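Serine/threonine-protein kinase Tel1 (Chaetomium thermophilum, PDB 6SKY) probably phosphorylates serine and threonine residues in [ST]-Q sequences using ATP, signalling DNA damage to the checkpoint machinery as an ATM-family kinase. Local coordinates at residues L2026-N2031 with W2035-Y2040; S2057-G2062 with A2088-L2093; M2431-S2436 with M2622-A2627; V2484-A2489 with H2844-Q2849. All coordinates share one frame; numbering follows the deposited sequence.

In the fold
The four contacts form two neighbouring pairs, whose centres lie at least 54 Å apart on opposite sides of the chain's centre. Contacts 1 and 2, centres about 13 Å apart, belong to the helical FAT solenoid and come first along the chain; helices 2035-2047 and 2052-2070 follow one another, and Thr-2038 packs on Gly-2062 and Leu-2090 between them. Contacts 3 and 4, also about 13 Å apart, interleave in sequence: 2431-2436 and 2484-2489 meet 2622-2627 and 2844-2849 of the kinase. Ser-2436 joins these two contacts through Thr-2846 N and Arg-2486 NE. The first pair thus builds the solenoid locally, whereas the second joins helices 2431-2434 and 2483-2497 to elements of the kinase region.

Contact 1 (L2026-N2031 with W2035-Y2040); sequences LPAPVN and WAVTVY
Tyr-2040 reaches from helix 2035-2047 to the loop leading into that helix, and its phenol lies across the side chain of Leu-2026 at roughly a right angle. With CG anti to the backbone N (chi1 -178°), the ring projects off the helix far enough for its hydroxyl to meet the loop backbone. Leu-2026 N donates to Tyr-2040 OH over 3.2 Å in a fairly straight bond (160° at the hydrogen), while the same hydroxyl is bonded to Ile-2023 O. Leu-2026 CB approaches the ring obliquely, 4.0 Å from Tyr-2040 CE2, and Ala-2028 CB comes to the ring edge near CD2. One helical turn earlier, Val-2037 CG1 points at the loop: it lies 4.2 Å from Ala-2028 CB and 4.1 Å from Pro-2029 CD, the valine meeting the proline ring at a slant. Around the phenol, Phe-2015 of helix 2011-2021 packs edge-to-face and the ring of Trp-2024 also meets it. Together, the Tyr-2040 and Val-2037 contacts hold the loop against the first turns of helix 2035-2047. A phenylalanine in place of Tyr-2040 would probably keep much of this packing but leave Leu-2026 N and Ile-2023 O without their shared partner. The contact therefore combines apolar cover with a hydroxyl that accepts from one loop amide and donates to a second loop residue's carbonyl.

Contact 2 (S2057-G2062 with A2088-L2093); sequences SMVHDG and AALTEL
Gly-2062, which Leu-2090 touches from the facing helix, has its backbone engaged at both ends: its N donates to Met-2058 O at 3.0 Å, and its O accepts from Thr-2066 OG1. The contact is the middle of an antiparallel helical hairpin, the repeating architecture of the FAT domain's alpha-solenoid, a domain related to the TPR superfamily. Helices 2052-2070 and 2077-2097 are consecutive in the chain, and at these segments their axes run 10.0 Å apart with a signed crossing angle of -157°. Val-2059 and Leu-2090 have the nearest CA atoms across the pair, 6.4 Å apart.

The meeting surface is apolar and buried. Val-2059 uses both branches. CG1, standing beside the residue's own carbonyl carbon (chi1 171°), lies against the backbone of the opposing helix, 3.8 Å from Leu-2090 O, whereas CG2 turns toward Leu-2093, whose side chain runs obliquely to that of the valine. Without a side chain on Gly-2062, Leu-2090 can set a methyl directly against the helix backbone.

Other solenoid helices close in around this pair. Leu-2090 also packs on Thr-2038 and Ala-2042 of helix 2035-2047, and Leu-2093 on Tyr-2043 of that helix and on Thr-2137 of helix 2124-2143. The two leucines thus serve more than one helix interface at once. Between the hairpin helices themselves, Val-2059 CG2 rests 4.0 Å from Leu-2093 CD2, and Leu-2090 CD1 sits 3.8 Å from Gly-2062 C.

Contact 3 (M2431-S2436 with M2622-A2627); sequences MNQLSS and MEQVFA
A junction between the FAT region and the kinase domain is made here by amide side chains. On the kinase side stands helix 2616-2632, which most likely corresponds to helix C of protein kinases; opposite it is the short helix 2431-2434. The backbones remain well separated, 9.5 Å between Asn-2432 CA and Gln-2624 CA, and the side-chain ends meet between them by packing alone. Gln-2624, stretched out along its whole length with chi1 at 178°, reaches two neighbours. Gln-2433 bends at chi2 to come from the opposite direction, bringing its amide to within 19° of parallel with that of Gln-2624. Asn-2432 slides past in the opposite sense, its amide plane turned 60° from the glutamine's. Behind this surface, Ser-2435 N bonds back to Met-2431 O at 3.2 Å. Asn-2432 OD1 has a weak hydrogen bond from His-2467. The contact lies alongside Ile-2621 of helix 2616-2632, which Asn-2432 and Gln-2433 also touch, while Met-2431 and Leu-2434 pack on helix 2444-2459.

Contact 4 (V2484-A2489 with H2844-Q2849); sequences VSRQRA and HDTLYQ. Unlike the reference sequence in segment 2844-2849: Leu-2847 (reference Phe). Residues 2848, 2849 of segment 2844-2849 come from a tag, linker or insertion.
This is a surface contact in which one arginine of helix 2483-2497 lies against a type I beta turn of the kinase region. The turn runs from Asp-2845 to Tyr-2848 in the loop between helices 2832-2843 and 2854-2860, and its two central residues, Thr-2846 and Leu-2847, make the contact. Leu-2847 stands where the reference sequence has phenylalanine, and Tyr-2848 and Gln-2849 belong to an inserted sequence.

Arg-2486 runs out from the helix with its CG on the far side from its own N (chi1 -175°) and bends at chi3 (-58°), which presents the flat guanidinium to the turn. One face of that group is covered by Leu-2847: CG lies 4.1 Å above the plane over its centre, and CD2 comes 3.7 Å from Arg-2486 NH1. Thr-2846 approaches at the edge instead, with its CG2 methyl 4.0 Å from Arg-2486 NH2. Both side chains run past the arginine in the opposite direction.

Ser-2436 links the two sides: its O accepts from Arg-2486 NE, and its OG is hydrogen-bonded to Thr-2846 N and Asp-2845 OD1. Asp-2845 in turn forms a salt bridge with Arg-2617 of helix 2616-2632. Shortening Arg-2486 to an alanine is likely to leave Ser-2436 O without this donor and the flank of Leu-2847 uncovered. The chemistry is that of a cationic plate lying on an aliphatic side chain, its direct contact with the turn being van der Waals packing while its NE bonds to Ser-2436 O.

Contact 1 (L2026-N2031 with W2035-Y2040)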
loop_
_atom_site.group_PDB
_atom_site.type_symbol
_atom_site.label_atom_id
_atom_site.label_comp_id
_atom_site.label_asym_id
_atom_site.label_seq_id
_atom_site.Cartn_x
_atom_site.Cartn_y
_atom_site.Cartn_z
ATOM N N LEU A 2026 -12.734 25.365 29.895
ATOM C CA LEU A 2026 -13.018 24.187 30.686
ATOM C C LEU A 2026 -12.597 24.423 32.132
ATOM O O LEU A 2026 -11.564 25.040 32.391
ATOM C CB LEU A 2026 -12.284 22.971 30.144
ATOM C CG LEU A 2026 -12.566 22.388 28.762
ATOM C CD1 LEU A 2026 -12.551 20.883 28.845
ATOM C CD2 LEU A 2026 -13.868 22.870 28.196
ATOM N N PRO A 2027 -13.374 23.949 33.088
ATOM C CA PRO A 2027 -12.964 24.043 34.491
ATOM C C PRO A 2027 -11.956 22.956 34.821
ATOM O O PRO A 2027 -12.307 21.783 34.973
ATOM C CB PRO A 2027 -14.284 23.852 35.249
ATOM C CG PRO A 2027 -15.206 23.175 34.289
ATOM C CD PRO A 2027 -14.603 23.161 32.926
ATOM N N ALA A 2028 -10.706 23.346 34.947
ATOM C CA ALA A 2028 -9.638 22.375 35.122
ATOM C C ALA A 2028 -9.590 21.903 36.566
ATOM O O ALA A 2028 -9.631 22.728 37.482
ATOM C CB ALA A 2028 -8.300 22.983 34.732
ATOM N N PRO A 2029 -9.496 20.599 36.812
ATOM C CA PRO A 2029 -9.352 20.122 38.186
ATOM C C PRO A 2029 -8.057 20.619 38.805
ATOM O O PRO A 2029 -7.103 20.977 38.116
ATOM C CB PRO A 2029 -9.352 18.598 38.038
ATOM C CG PRO A 2029 -8.989 18.352 36.633
ATOM C CD PRO A 2029 -9.533 19.492 35.848
ATOM N N VAL A 2030 -8.036 20.651 40.130
ATOM C CA VAL A 2030 -6.870 21.086 40.886
ATOM C C VAL A 2030 -6.259 19.870 41.565
ATOM O O VAL A 2030 -6.978 18.965 42.001
ATOM C CB VAL A 2030 -7.240 22.185 41.902
ATOM C CG1 VAL A 2030 -8.352 21.709 42.820
ATOM C CG2 VAL A 2030 -6.020 22.625 42.691
ATOM N N ASN A 2031 -4.928 19.843 41.632
ATOM C CA ASN A 2031 -4.170 18.709 42.158
ATOM C C ASN A 2031 -4.477 17.435 41.368
ATOM O O ASN A 2031 -5.025 16.461 41.886
ATOM C CB ASN A 2031 -4.431 18.509 43.655
ATOM C CG ASN A 2031 -3.945 19.673 44.492
ATOM O OD1 ASN A 2031 -4.697 20.244 45.280
ATOM N ND2 ASN A 2031 -2.680 20.035 44.321
ATOM N N TRP A 2035 -0.512 15.406 32.774
ATOM C CA TRP A 2035 0.300 16.439 32.148
ATOM C C TRP A 2035 -0.548 17.357 31.283
ATOM O O TRP A 2035 -0.248 18.552 31.155
ATOM C CB TRP A 2035 1.411 15.801 31.321
ATOM C CG TRP A 2035 0.923 15.163 30.086
ATOM C CD1 TRP A 2035 0.488 13.889 29.946
ATOM C CD2 TRP A 2035 0.804 15.772 28.804
ATOM N NE1 TRP A 2035 0.104 13.663 28.654
ATOM C CE2 TRP A 2035 0.289 14.808 27.933
ATOM C CE3 TRP A 2035 1.080 17.044 28.309
ATOM C CZ2 TRP A 2035 0.045 15.073 26.601
ATOM C CZ3 TRP A 2035 0.839 17.301 26.994
ATOM C CH2 TRP A 2035 0.329 16.326 26.151
ATOM N N ALA A 2036 -1.616 16.815 30.698
ATOM C CA ALA A 2036 -2.477 17.595 29.825
ATOM C C ALA A 2036 -3.180 18.694 30.595
ATOM O O ALA A 2036 -3.337 19.804 30.087
ATOM C CB ALA A 2036 -3.485 16.678 29.150
ATOM N N VAL A 2037 -3.566 18.417 31.837
ATOM C CA VAL A 2037 -4.226 19.422 32.661
ATOM C C VAL A 2037 -3.260 20.536 33.035
ATOM O O VAL A 2037 -3.621 21.713 33.029
ATOM C CB VAL A 2037 -4.839 18.760 33.901
ATOM C CG1 VAL A 2037 -5.578 19.769 34.714
ATOM C CG2 VAL A 2037 -5.761 17.654 33.483
ATOM N N THR A 2038 -2.016 20.183 33.353
ATOM C CA THR A 2038 -1.001 21.176 33.683
ATOM C C THR A 2038 -0.757 22.121 32.519
ATOM O O THR A 2038 -0.795 23.354 32.665
ATOM C CB THR A 2038 0.293 20.460 34.057
ATOM O OG1 THR A 2038 0.089 19.685 35.239
ATOM C CG2 THR A 2038 1.396 21.444 34.300
ATOM N N VAL A 2039 -0.494 21.552 31.348
ATOM C CA VAL A 2039 -0.227 22.359 30.167
ATOM C C VAL A 2039 -1.453 23.189 29.798
ATOM O O VAL A 2039 -1.342 24.368 29.427
ATOM C CB VAL A 2039 0.233 21.433 29.031
ATOM C CG1 VAL A 2039 -0.054 22.024 27.711
ATOM C CG2 VAL A 2039 1.701 21.164 29.169
ATOM N N TYR A 2040 -2.643 22.603 29.934
ATOM C CA TYR A 2040 -3.870 23.318 29.633
ATOM C C TYR A 2040 -4.060 24.508 30.549
ATOM O O TYR A 2040 -4.481 25.573 30.102
ATOM C CB TYR A 2040 -5.058 22.379 29.755
ATOM C CG TYR A 2040 -6.357 23.036 29.408
ATOM C CD1 TYR A 2040 -6.668 23.324 28.101
ATOM C CD2 TYR A 2040 -7.270 23.373 30.384
ATOM C CE1 TYR A 2040 -7.835 23.924 27.776
ATOM C CE2 TYR A 2040 -8.445 23.975 30.061
ATOM C CZ TYR A 2040 -8.719 24.248 28.753
ATOM O OH TYR A 2040 -9.893 24.848 28.410
#

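Contact 2 (S2057-G2062 with A2088-L2093)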
loop_
_atom_site.group_PDB
_atom_site.type_symbol
_atom_site.label_atom_id
_atom_site.label_comp_id
_atom_site.label_asym_id
_atom_site.label_seq_id
_atom_site.Cartn_x
_atom_site.Cartn_y
_atom_site.Cartn_z
ATOM N N SER A 2057 3.435 33.181 36.869
ATOM C CA SER A 2057 3.112 32.468 38.095
ATOM C C SER A 2057 2.458 31.131 37.796
ATOM O O SER A 2057 2.746 30.129 38.459
ATOM C CB SER A 2057 2.206 33.324 38.967
ATOM O OG SER A 2057 2.809 34.575 39.222
ATOM N N MET A 2058 1.581 31.088 36.795
ATOM C CA MET A 2058 0.928 29.826 36.460
ATOM C C MET A 2058 1.916 28.825 35.870
ATOM O O MET A 2058 1.866 27.631 36.186
ATOM C CB MET A 2058 -0.225 30.075 35.499
ATOM C CG MET A 2058 -1.034 28.848 35.209
ATOM S SD MET A 2058 -2.008 28.290 36.604
ATOM C CE MET A 2058 -3.125 29.666 36.768
ATOM N N VAL A 2059 2.835 29.298 35.029
ATOM C CA VAL A 2059 3.863 28.422 34.473
ATOM C C VAL A 2059 4.747 27.859 35.576
ATOM O O VAL A 2059 5.084 26.669 35.575
ATOM C CB VAL A 2059 4.686 29.180 33.419
ATOM C CG1 VAL A 2059 5.872 28.369 32.996
ATOM C CG2 VAL A 2059 3.831 29.511 32.226
ATOM N N HIS A 2060 5.134 28.696 36.540
ATOM C CA HIS A 2060 6.002 28.233 37.617
ATOM C C HIS A 2060 5.289 27.251 38.533
ATOM O O HIS A 2060 5.892 26.278 39.000
ATOM C CB HIS A 2060 6.523 29.422 38.408
ATOM C CG HIS A 2060 7.516 30.245 37.656
ATOM N ND1 HIS A 2060 8.142 29.793 36.516
ATOM C CD2 HIS A 2060 7.997 31.489 37.880
ATOM C CE1 HIS A 2060 8.960 30.724 36.067
ATOM N NE2 HIS A 2060 8.892 31.764 36.877
ATOM N N ASP A 2061 4.003 27.474 38.796
ATOM C CA ASP A 2061 3.240 26.489 39.549
ATOM C C ASP A 2061 3.163 25.167 38.798
ATOM O O ASP A 2061 3.230 24.092 39.408
ATOM C CB ASP A 2061 1.845 27.025 39.841
ATOM C CG ASP A 2061 1.118 26.215 40.896
ATOM O OD1 ASP A 2061 1.681 25.210 41.384
ATOM O OD2 ASP A 2061 -0.022 26.584 41.247
ATOM N N GLY A 2062 3.040 25.224 37.471
ATOM C CA GLY A 2062 3.025 23.998 36.690
ATOM C C GLY A 2062 4.329 23.234 36.780
ATOM O O GLY A 2062 4.336 22.015 36.961
ATOM N N ALA A 2088 9.236 20.140 29.349
ATOM C CA ALA A 2088 9.837 20.778 28.179
ATOM C C ALA A 2088 8.893 21.790 27.537
ATOM O O ALA A 2088 9.320 22.873 27.114
ATOM C CB ALA A 2088 10.252 19.720 27.169
ATOM N N ALA A 2089 7.605 21.460 27.461
ATOM C CA ALA A 2089 6.614 22.384 26.921
ATOM C C ALA A 2089 6.504 23.646 27.764
ATOM O O ALA A 2089 6.474 24.761 27.231
ATOM C CB ALA A 2089 5.263 21.689 26.826
ATOM N N LEU A 2090 6.414 23.491 29.086
ATOM C CA LEU A 2090 6.343 24.660 29.957
ATOM C C LEU A 2090 7.601 25.506 29.863
ATOM O O LEU A 2090 7.529 26.734 29.951
ATOM C CB LEU A 2090 6.102 24.234 31.398
ATOM C CG LEU A 2090 4.738 23.650 31.738
ATOM C CD1 LEU A 2090 4.810 22.935 33.047
ATOM C CD2 LEU A 2090 3.721 24.732 31.811
ATOM N N THR A 2091 8.754 24.882 29.645
ATOM C CA THR A 2091 9.985 25.653 29.516
ATOM C C THR A 2091 10.023 26.447 28.216
ATOM O O THR A 2091 10.471 27.594 28.207
ATOM C CB THR A 2091 11.187 24.723 29.625
ATOM O OG1 THR A 2091 11.148 24.064 30.889
ATOM C CG2 THR A 2091 12.458 25.493 29.538
ATOM N N GLU A 2092 9.550 25.871 27.108
ATOM C CA GLU A 2092 9.512 26.642 25.863
ATOM C C GLU A 2092 8.505 27.784 25.941
ATOM O O GLU A 2092 8.756 28.885 25.429
ATOM C CB GLU A 2092 9.194 25.733 24.679
ATOM C CG GLU A 2092 10.328 24.784 24.307
ATOM C CD GLU A 2092 9.947 23.779 23.228
ATOM O OE1 GLU A 2092 8.781 23.329 23.209
ATOM O OE2 GLU A 2092 10.818 23.438 22.399
ATOM N N LEU A 2093 7.357 27.539 26.570
ATOM C CA LEU A 2093 6.409 28.617 26.835
ATOM C C LEU A 2093 7.067 29.746 27.616
ATOM O O LEU A 2093 6.969 30.919 27.239
ATOM C CB LEU A 2093 5.207 28.064 27.593
ATOM C CG LEU A 2093 4.114 29.017 28.052
ATOM C CD1 LEU A 2093 3.682 29.893 26.932
ATOM C CD2 LEU A 2093 2.946 28.234 28.557
#

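Contact 3 (M2431-S2436 with M2622-A2627)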
loop_
_atom_site.group_PDB
_atom_site.type_symbol
_atom_site.label_atom_id
_atom_site.label_comp_id
_atom_site.label_asym_id
_atom_site.label_seq_id
_atom_site.Cartn_x
_atom_site.Cartn_y
_atom_site.Cartn_z
ATOM N N MET A 2431 41.072 4.498 -1.601
ATOM C CA MET A 2431 42.446 4.289 -2.030
ATOM C C MET A 2431 42.737 2.845 -2.399
ATOM O O MET A 2431 43.765 2.582 -3.023
ATOM C CB MET A 2431 43.411 4.747 -0.943
ATOM C CG MET A 2431 43.655 6.230 -0.914
ATOM S SD MET A 2431 44.665 6.794 -2.281
ATOM C CE MET A 2431 46.101 5.763 -2.072
ATOM N N ASN A 2432 41.872 1.906 -2.032
ATOM C CA ASN A 2432 42.048 0.539 -2.498
ATOM C C ASN A 2432 41.762 0.420 -3.984
ATOM O O ASN A 2432 42.401 -0.378 -4.671
ATOM C CB ASN A 2432 41.145 -0.404 -1.717
ATOM C CG ASN A 2432 41.761 -0.859 -0.427
ATOM O OD1 ASN A 2432 42.941 -1.184 -0.375
ATOM N ND2 ASN A 2432 40.964 -0.891 0.631
ATOM N N GLN A 2433 40.804 1.190 -4.488
ATOM C CA GLN A 2433 40.450 1.167 -5.897
ATOM C C GLN A 2433 41.308 2.096 -6.729
ATOM O O GLN A 2433 41.505 1.846 -7.919
ATOM C CB GLN A 2433 38.983 1.550 -6.083
ATOM C CG GLN A 2433 37.991 0.480 -5.679
ATOM C CD GLN A 2433 37.707 0.458 -4.196
ATOM O OE1 GLN A 2433 37.307 1.461 -3.618
ATOM N NE2 GLN A 2433 37.902 -0.694 -3.575
ATOM N N LEU A 2434 41.809 3.174 -6.139
ATOM C CA LEU A 2434 42.618 4.116 -6.894
ATOM C C LEU A 2434 44.035 3.609 -7.082
ATOM O O LEU A 2434 44.583 3.695 -8.179
ATOM C CB LEU A 2434 42.632 5.468 -6.196
ATOM C CG LEU A 2434 41.330 6.253 -6.249
ATOM C CD1 LEU A 2434 41.436 7.480 -5.397
ATOM C CD2 LEU A 2434 41.020 6.624 -7.667
ATOM N N SER A 2435 44.644 3.086 -6.028
ATOM C CA SER A 2435 46.003 2.581 -6.102
ATOM C C SER A 2435 46.094 1.238 -6.804
ATOM O O SER A 2435 47.200 0.733 -6.998
ATOM C CB SER A 2435 46.596 2.471 -4.699
ATOM O OG SER A 2435 45.867 1.556 -3.907
ATOM N N SER A 2436 44.973 0.645 -7.175
ATOM C CA SER A 2436 44.981 -0.592 -7.936
ATOM C C SER A 2436 45.006 -0.358 -9.434
ATOM O O SER A 2436 45.297 -1.290 -10.186
ATOM C CB SER A 2436 43.759 -1.433 -7.571
ATOM O OG SER A 2436 43.412 -2.313 -8.614
ATOM N N MET A 2622 36.559 -6.637 1.990
ATOM C CA MET A 2622 35.215 -6.973 2.430
ATOM C C MET A 2622 34.829 -6.236 3.701
ATOM O O MET A 2622 33.658 -5.893 3.874
ATOM C CB MET A 2622 35.078 -8.475 2.612
ATOM C CG MET A 2622 35.020 -9.220 1.305
ATOM S SD MET A 2622 34.100 -8.324 0.040
ATOM C CE MET A 2622 32.432 -8.454 0.656
ATOM N N GLU A 2623 35.778 -5.968 4.592
ATOM C CA GLU A 2623 35.471 -5.131 5.743
ATOM C C GLU A 2623 35.036 -3.742 5.302
ATOM O O GLU A 2623 34.095 -3.171 5.862
ATOM C CB GLU A 2623 36.683 -5.066 6.666
ATOM C CG GLU A 2623 36.504 -4.186 7.881
ATOM C CD GLU A 2623 35.413 -4.673 8.798
ATOM O OE1 GLU A 2623 35.296 -5.895 8.981
ATOM O OE2 GLU A 2623 34.663 -3.840 9.332
ATOM N N GLN A 2624 35.679 -3.202 4.266
ATOM C CA GLN A 2624 35.284 -1.892 3.755
ATOM C C GLN A 2624 33.891 -1.921 3.135
ATOM O O GLN A 2624 33.094 -0.996 3.335
ATOM C CB GLN A 2624 36.309 -1.417 2.739
ATOM C CG GLN A 2624 35.993 -0.099 2.116
ATOM C CD GLN A 2624 36.706 0.084 0.809
ATOM O OE1 GLN A 2624 36.762 1.183 0.265
ATOM N NE2 GLN A 2624 37.253 -0.999 0.287
ATOM N N VAL A 2625 33.577 -2.978 2.390
ATOM C CA VAL A 2625 32.258 -3.098 1.770
ATOM C C VAL A 2625 31.168 -3.192 2.832
ATOM O O VAL A 2625 30.120 -2.537 2.737
ATOM C CB VAL A 2625 32.230 -4.307 0.824
ATOM C CG1 VAL A 2625 30.817 -4.735 0.555
ATOM C CG2 VAL A 2625 32.926 -3.969 -0.461
ATOM N N PHE A 2626 31.397 -4.015 3.855
ATOM C CA PHE A 2626 30.422 -4.158 4.927
ATOM C C PHE A 2626 30.234 -2.858 5.691
ATOM O O PHE A 2626 29.110 -2.510 6.068
ATOM C CB PHE A 2626 30.848 -5.276 5.868
ATOM C CG PHE A 2626 30.374 -6.632 5.448
ATOM C CD1 PHE A 2626 31.078 -7.372 4.526
ATOM C CD2 PHE A 2626 29.226 -7.171 5.984
ATOM C CE1 PHE A 2626 30.649 -8.614 4.145
ATOM C CE2 PHE A 2626 28.793 -8.414 5.603
ATOM C CZ PHE A 2626 29.504 -9.134 4.681
ATOM N N ALA A 2627 31.315 -2.115 5.923
ATOM C CA ALA A 2627 31.175 -0.834 6.599
ATOM C C ALA A 2627 30.368 0.153 5.764
ATOM O O ALA A 2627 29.567 0.922 6.304
ATOM C CB ALA A 2627 32.549 -0.268 6.927
#

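Contact 4 (V2484-A2489 with H2844-Q2849)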
loop_
_atom_site.group_PDB
_atom_site.type_symbol
_atom_site.label_atom_id
_atom_site.label_comp_id
_atom_site.label_asym_id
_atom_site.label_seq_id
_atom_site.Cartn_x
_atom_site.Cartn_y
_atom_site.Cartn_z
ATOM N N VAL A 2484 54.005 -5.198 -12.766
ATOM C CA VAL A 2484 55.269 -4.479 -12.827
ATOM C C VAL A 2484 55.026 -2.996 -13.060
ATOM O O VAL A 2484 55.700 -2.143 -12.470
ATOM C CB VAL A 2484 56.169 -5.088 -13.912
ATOM C CG1 VAL A 2484 57.564 -4.512 -13.821
ATOM C CG2 VAL A 2484 56.204 -6.585 -13.768
ATOM N N SER A 2485 54.049 -2.660 -13.902
ATOM C CA SER A 2485 53.743 -1.256 -14.144
ATOM C C SER A 2485 53.165 -0.599 -12.899
ATOM O O SER A 2485 53.524 0.536 -12.565
ATOM C CB SER A 2485 52.773 -1.134 -15.308
ATOM O OG SER A 2485 52.988 -2.169 -16.240
ATOM N N ARG A 2486 52.259 -1.291 -12.213
ATOM C CA ARG A 2486 51.715 -0.776 -10.966
ATOM C C ARG A 2486 52.814 -0.548 -9.943
ATOM O O ARG A 2486 52.839 0.488 -9.268
ATOM C CB ARG A 2486 50.668 -1.741 -10.422
ATOM C CG ARG A 2486 49.950 -1.241 -9.202
ATOM C CD ARG A 2486 49.086 -2.309 -8.585
ATOM N NE ARG A 2486 48.102 -2.829 -9.521
ATOM C CZ ARG A 2486 48.074 -4.081 -9.956
ATOM N NH1 ARG A 2486 48.975 -4.949 -9.532
ATOM N NH2 ARG A 2486 47.141 -4.466 -10.805
ATOM N N GLN A 2487 53.736 -1.505 -9.815
ATOM C CA GLN A 2487 54.839 -1.348 -8.877
ATOM C C GLN A 2487 55.716 -0.161 -9.247
ATOM O O GLN A 2487 56.145 0.595 -8.371
ATOM C CB GLN A 2487 55.655 -2.638 -8.820
ATOM C CG GLN A 2487 57.156 -2.458 -8.931
ATOM C CD GLN A 2487 57.791 -2.002 -7.646
ATOM O OE1 GLN A 2487 58.407 -0.943 -7.588
ATOM N NE2 GLN A 2487 57.660 -2.811 -6.607
ATOM N N ARG A 2488 55.960 0.046 -10.542
ATOM C CA ARG A 2488 56.800 1.165 -10.956
ATOM C C ARG A 2488 56.131 2.503 -10.676
ATOM O O ARG A 2488 56.781 3.444 -10.198
ATOM C CB ARG A 2488 57.137 1.035 -12.435
ATOM C CG ARG A 2488 58.134 -0.057 -12.735
ATOM C CD ARG A 2488 58.558 -0.024 -14.186
ATOM N NE ARG A 2488 57.448 -0.325 -15.082
ATOM C CZ ARG A 2488 57.494 -0.176 -16.399
ATOM N NH1 ARG A 2488 58.598 0.280 -16.973
ATOM N NH2 ARG A 2488 56.438 -0.471 -17.141
ATOM N N ALA A 2489 54.835 2.611 -10.964
ATOM C CA ALA A 2489 54.129 3.862 -10.716
ATOM C C ALA A 2489 54.068 4.177 -9.230
ATOM O O ALA A 2489 54.300 5.322 -8.818
ATOM C CB ALA A 2489 52.727 3.799 -11.304
ATOM N N HIS A 2844 35.659 -2.685 -10.578
ATOM C CA HIS A 2844 36.810 -2.063 -11.212
ATOM C C HIS A 2844 38.050 -2.138 -10.342
ATOM O O HIS A 2844 38.955 -1.313 -10.488
ATOM C CB HIS A 2844 36.495 -0.613 -11.557
ATOM C CG HIS A 2844 35.233 -0.450 -12.338
ATOM N ND1 HIS A 2844 34.249 0.442 -11.983
ATOM C CD2 HIS A 2844 34.789 -1.081 -13.448
ATOM C CE1 HIS A 2844 33.252 0.357 -12.844
ATOM N NE2 HIS A 2844 33.556 -0.558 -13.743
ATOM N N ASP A 2845 38.101 -3.096 -9.431
ATOM C CA ASP A 2845 39.271 -3.345 -8.604
ATOM C C ASP A 2845 40.006 -4.534 -9.207
ATOM O O ASP A 2845 39.505 -5.660 -9.182
ATOM C CB ASP A 2845 38.863 -3.608 -7.160
ATOM C CG ASP A 2845 40.005 -3.455 -6.201
ATOM O OD1 ASP A 2845 41.121 -3.157 -6.660
ATOM O OD2 ASP A 2845 39.789 -3.623 -4.988
ATOM N N THR A 2846 41.189 -4.275 -9.762
ATOM C CA THR A 2846 41.912 -5.305 -10.493
ATOM C C THR A 2846 42.337 -6.456 -9.590
ATOM O O THR A 2846 42.470 -7.593 -10.054
ATOM C CB THR A 2846 43.139 -4.692 -11.162
ATOM O OG1 THR A 2846 42.810 -3.394 -11.662
ATOM C CG2 THR A 2846 43.602 -5.553 -12.311
ATOM N N LEU A 2847 42.539 -6.186 -8.308
ATOM C CA LEU A 2847 43.190 -7.116 -7.405
ATOM C C LEU A 2847 42.224 -7.907 -6.545
ATOM O O LEU A 2847 42.673 -8.704 -5.720
ATOM C CB LEU A 2847 44.167 -6.358 -6.509
ATOM C CG LEU A 2847 45.347 -5.699 -7.215
ATOM C CD1 LEU A 2847 46.090 -4.791 -6.271
ATOM C CD2 LEU A 2847 46.262 -6.768 -7.734
ATOM N N TYR A 2848 40.922 -7.711 -6.700
ATOM C CA TYR A 2848 39.944 -8.469 -5.936
ATOM C C TYR A 2848 39.597 -9.744 -6.688
ATOM O O TYR A 2848 39.251 -9.694 -7.868
ATOM C CB TYR A 2848 38.688 -7.637 -5.676
ATOM C CG TYR A 2848 37.715 -8.331 -4.765
ATOM C CD1 TYR A 2848 37.980 -8.465 -3.418
ATOM C CD2 TYR A 2848 36.543 -8.866 -5.252
ATOM C CE1 TYR A 2848 37.110 -9.106 -2.591
ATOM C CE2 TYR A 2848 35.669 -9.511 -4.430
ATOM C CZ TYR A 2848 35.956 -9.629 -3.104
ATOM O OH TYR A 2848 35.077 -10.276 -2.279
ATOM N N GLN A 2849 39.705 -10.881 -6.011
ATOM C CA GLN A 2849 39.428 -12.174 -6.620
ATOM C C GLN A 2849 37.986 -12.571 -6.350
ATOM O O GLN A 2849 37.529 -12.526 -5.206
ATOM C CB GLN A 2849 40.365 -13.250 -6.071
ATOM C CG GLN A 2849 41.790 -12.802 -5.855
ATOM C CD GLN A 2849 42.527 -12.542 -7.147
ATOM O OE1 GLN A 2849 43.466 -11.750 -7.189
ATOM N NE2 GLN A 2849 42.113 -13.217 -8.210
#